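Local coordinates for protein chinitase A (Streptomyces coelicolor, PDB 3EBV) that probably hydrolyses internal glycosidic links of chitin, through the glycosyl hydrolase family 18 catalytic domain that this chain comprises, at residues W11-N16 with F49-A54. Numbering follows the deposited sequence.
Sequences WQNFNN and FNLDSA
The side-chain amide of Asn13, just after the first strand of the family 18 TIM barrel, bridges two backbone groups of the loop 49-54. Its OD1 accepts from Asp52 N at 2.8 Å, and the N-H points almost straight at it (169°). Its ND2 donates a hydrogen bond to Asn50 O at 2.9 Å. That acceptor lies in the amide plane of Asn13, though ND2 itself stands above the plane of the Asn50 carbonyl. Asn13 reaches across because its CG is anti to the backbone N (chi1 -176°). The two bonds together fix the rotation of the buried amide.

Apolar groups flank it. CE1 of the Phe49 ring approaches Asn13 ND2 to 3.3 Å, with ring and amide planes 40° apart. CD1 of Leu51 lies 3.5 Å from Asn13 OD1 and also meets the indole edge of Trp11, 3.9 Å from CH2. With an alanine here in place of Asn13, Asp52 N and Asn50 O would lose their side-chain partner, and the loop would probably be freer to shift.

Asn13 and Asp52 each centre an inverse gamma turn. Near the second turn, a water gives a hydrogen bond to Asp52 OD2 at 2.8 Å and accepts one from Asn15 N.

Strand 6-12 pairs in parallel with strands 32-40 and 267-271. Trp11 NE1 is bound by Gln21 O, and the indole packs on Ile33 and Val35 of strand 32-40. Phe49 meets Tyr111 edge-to-face. The contact thus ties the end of strand 6-12 to the loop running from strand 47-48 to helix 61-73.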
loop_
_atom_site.group_PDB
_atom_site.type_symbol
_atom_site.label_atom_id
_atom_site.label_comp_id
_atom_site.label_asym_id
_atom_site.label_seq_id
_atom_site.Cartn_x
_atom_site.Cartn_y
_atom_site.Cartn_z
ATOM N N TRP A 11 5.055 -7.988 1.389
ATOM C CA TRP A 11 5.753 -9.284 1.621
ATOM C C TRP A 11 4.701 -10.323 1.923
ATOM O O TRP A 11 3.851 -10.119 2.799
ATOM C CB TRP A 11 6.691 -9.102 2.797
ATOM C CG TRP A 11 7.346 -10.382 3.261
ATOM C CD1 TRP A 11 8.480 -10.923 2.751
ATOM C CD2 TRP A 11 6.886 -11.265 4.306
ATOM N NE1 TRP A 11 8.776 -12.119 3.415
ATOM C CE2 TRP A 11 7.821 -12.340 4.364
ATOM C CE3 TRP A 11 5.781 -11.279 5.164
ATOM C CZ2 TRP A 11 7.705 -13.391 5.296
ATOM C CZ3 TRP A 11 5.649 -12.345 6.083
ATOM C CH2 TRP A 11 6.617 -13.375 6.132
ATOM N N GLN A 12 4.732 -11.441 1.179
ATOM C CA GLN A 12 3.697 -12.484 1.318
ATOM C C GLN A 12 3.865 -13.425 2.505
ATOM O O GLN A 12 4.869 -14.135 2.593
ATOM C CB GLN A 12 3.636 -13.349 0.081
ATOM C CG GLN A 12 3.318 -12.529 -1.212
ATOM C CD GLN A 12 3.551 -13.322 -2.503
ATOM O OE1 GLN A 12 3.442 -12.783 -3.593
ATOM N NE2 GLN A 12 3.805 -14.655 -2.386
ATOM N N ASN A 13 2.859 -13.463 3.357
ATOM C CA ASN A 13 2.789 -14.501 4.421
ATOM C C ASN A 13 2.113 -15.753 3.902
ATOM O O ASN A 13 1.233 -16.302 4.566
ATOM C CB ASN A 13 2.016 -13.927 5.628
ATOM C CG ASN A 13 1.983 -14.900 6.810
ATOM O OD1 ASN A 13 2.991 -15.524 7.102
ATOM N ND2 ASN A 13 0.840 -14.998 7.477
ATOM N N PHE A 14 2.522 -16.204 2.718
ATOM C CA PHE A 14 1.893 -17.362 2.076
ATOM C C PHE A 14 2.690 -17.662 0.832
ATOM O O PHE A 14 3.442 -16.813 0.343
ATOM C CB PHE A 14 0.404 -17.118 1.741
ATOM C CG PHE A 14 0.166 -15.902 0.856
ATOM C CD1 PHE A 14 0.174 -16.035 -0.527
ATOM C CD2 PHE A 14 -0.070 -14.659 1.426
ATOM C CE1 PHE A 14 -0.010 -14.921 -1.353
ATOM C CE2 PHE A 14 -0.287 -13.544 0.603
ATOM C CZ PHE A 14 -0.250 -13.677 -0.777
ATOM N N ASN A 15 2.513 -18.864 0.295
ATOM C CA ASN A 15 3.216 -19.270 -0.912
ATOM C C ASN A 15 2.218 -19.332 -2.064
ATOM O O ASN A 15 1.230 -20.101 -2.011
ATOM C CB ASN A 15 3.839 -20.672 -0.651
ATOM C CG ASN A 15 4.606 -21.221 -1.837
ATOM O OD1 ASN A 15 4.636 -20.655 -2.912
ATOM N ND2 ASN A 15 5.222 -22.386 -1.632
ATOM N N ASN A 16 2.431 -18.502 -3.097
ATOM C CA ASN A 16 1.574 -18.489 -4.276
ATOM C C ASN A 16 2.345 -18.831 -5.552
ATOM O O ASN A 16 1.893 -18.529 -6.654
ATOM C CB ASN A 16 0.900 -17.112 -4.475
ATOM C CG ASN A 16 1.936 -15.989 -4.653
ATOM O OD1 ASN A 16 3.136 -16.269 -4.712
ATOM N ND2 ASN A 16 1.473 -14.725 -4.711
ATOM N N PHE A 49 -2.908 -12.359 13.319
ATOM C CA PHE A 49 -1.841 -12.702 12.409
ATOM C C PHE A 49 -1.235 -14.041 12.818
ATOM O O PHE A 49 -0.919 -14.244 14.001
ATOM C CB PHE A 49 -0.758 -11.633 12.433
ATOM C CG PHE A 49 0.421 -11.963 11.544
ATOM C CD1 PHE A 49 0.275 -11.979 10.153
ATOM C CD2 PHE A 49 1.657 -12.285 12.095
ATOM C CE1 PHE A 49 1.348 -12.300 9.345
ATOM C CE2 PHE A 49 2.733 -12.608 11.275
ATOM C CZ PHE A 49 2.583 -12.601 9.910
ATOM N N ASN A 50 -1.069 -14.915 11.835
ATOM C CA ASN A 50 -0.480 -16.230 12.063
ATOM C C ASN A 50 0.618 -16.434 11.023
ATOM O O ASN A 50 0.292 -16.633 9.835
ATOM C CB ASN A 50 -1.566 -17.299 11.901
ATOM C CG ASN A 50 -2.651 -17.211 12.988
ATOM O OD1 ASN A 50 -2.344 -17.228 14.181
ATOM N ND2 ASN A 50 -3.910 -17.114 12.574
ATOM N N LEU A 51 1.871 -16.358 11.459
ATOM C CA LEU A 51 2.987 -16.571 10.530
ATOM C C LEU A 51 2.835 -17.930 9.868
ATOM O O LEU A 51 2.634 -18.934 10.563
ATOM C CB LEU A 51 4.336 -16.457 11.235
ATOM C CG LEU A 51 5.602 -16.612 10.381
ATOM C CD1 LEU A 51 5.728 -15.450 9.333
ATOM C CD2 LEU A 51 6.826 -16.673 11.234
ATOM N N ASP A 52 2.921 -17.970 8.538
ATOM C CA ASP A 52 2.801 -19.219 7.772
ATOM C C ASP A 52 4.133 -19.985 7.777
ATOM O O ASP A 52 4.746 -20.224 6.733
ATOM C CB ASP A 52 2.330 -18.902 6.339
ATOM C CG ASP A 52 2.047 -20.147 5.505
ATOM O OD1 ASP A 52 1.820 -21.237 6.092
ATOM O OD2 ASP A 52 2.046 -20.025 4.259
ATOM N N SER A 53 4.561 -20.395 8.969
ATOM C CA SER A 53 5.812 -21.112 9.135
ATOM C C SER A 53 5.972 -22.288 8.172
ATOM O O SER A 53 6.998 -22.404 7.498
ATOM C CB SER A 53 5.892 -21.588 10.582
ATOM O OG SER A 53 6.098 -20.464 11.415
ATOM N N ALA A 54 4.939 -23.129 8.103
ATOM C CA ALA A 54 4.936 -24.315 7.237
ATOM C C ALA A 54 5.103 -23.962 5.755
ATOM O O ALA A 54 5.967 -24.526 5.074
ATOM C CB ALA A 54 3.668 -25.110 7.450
HETATM O O HOH W 1 0.998 -20.890 1.767
#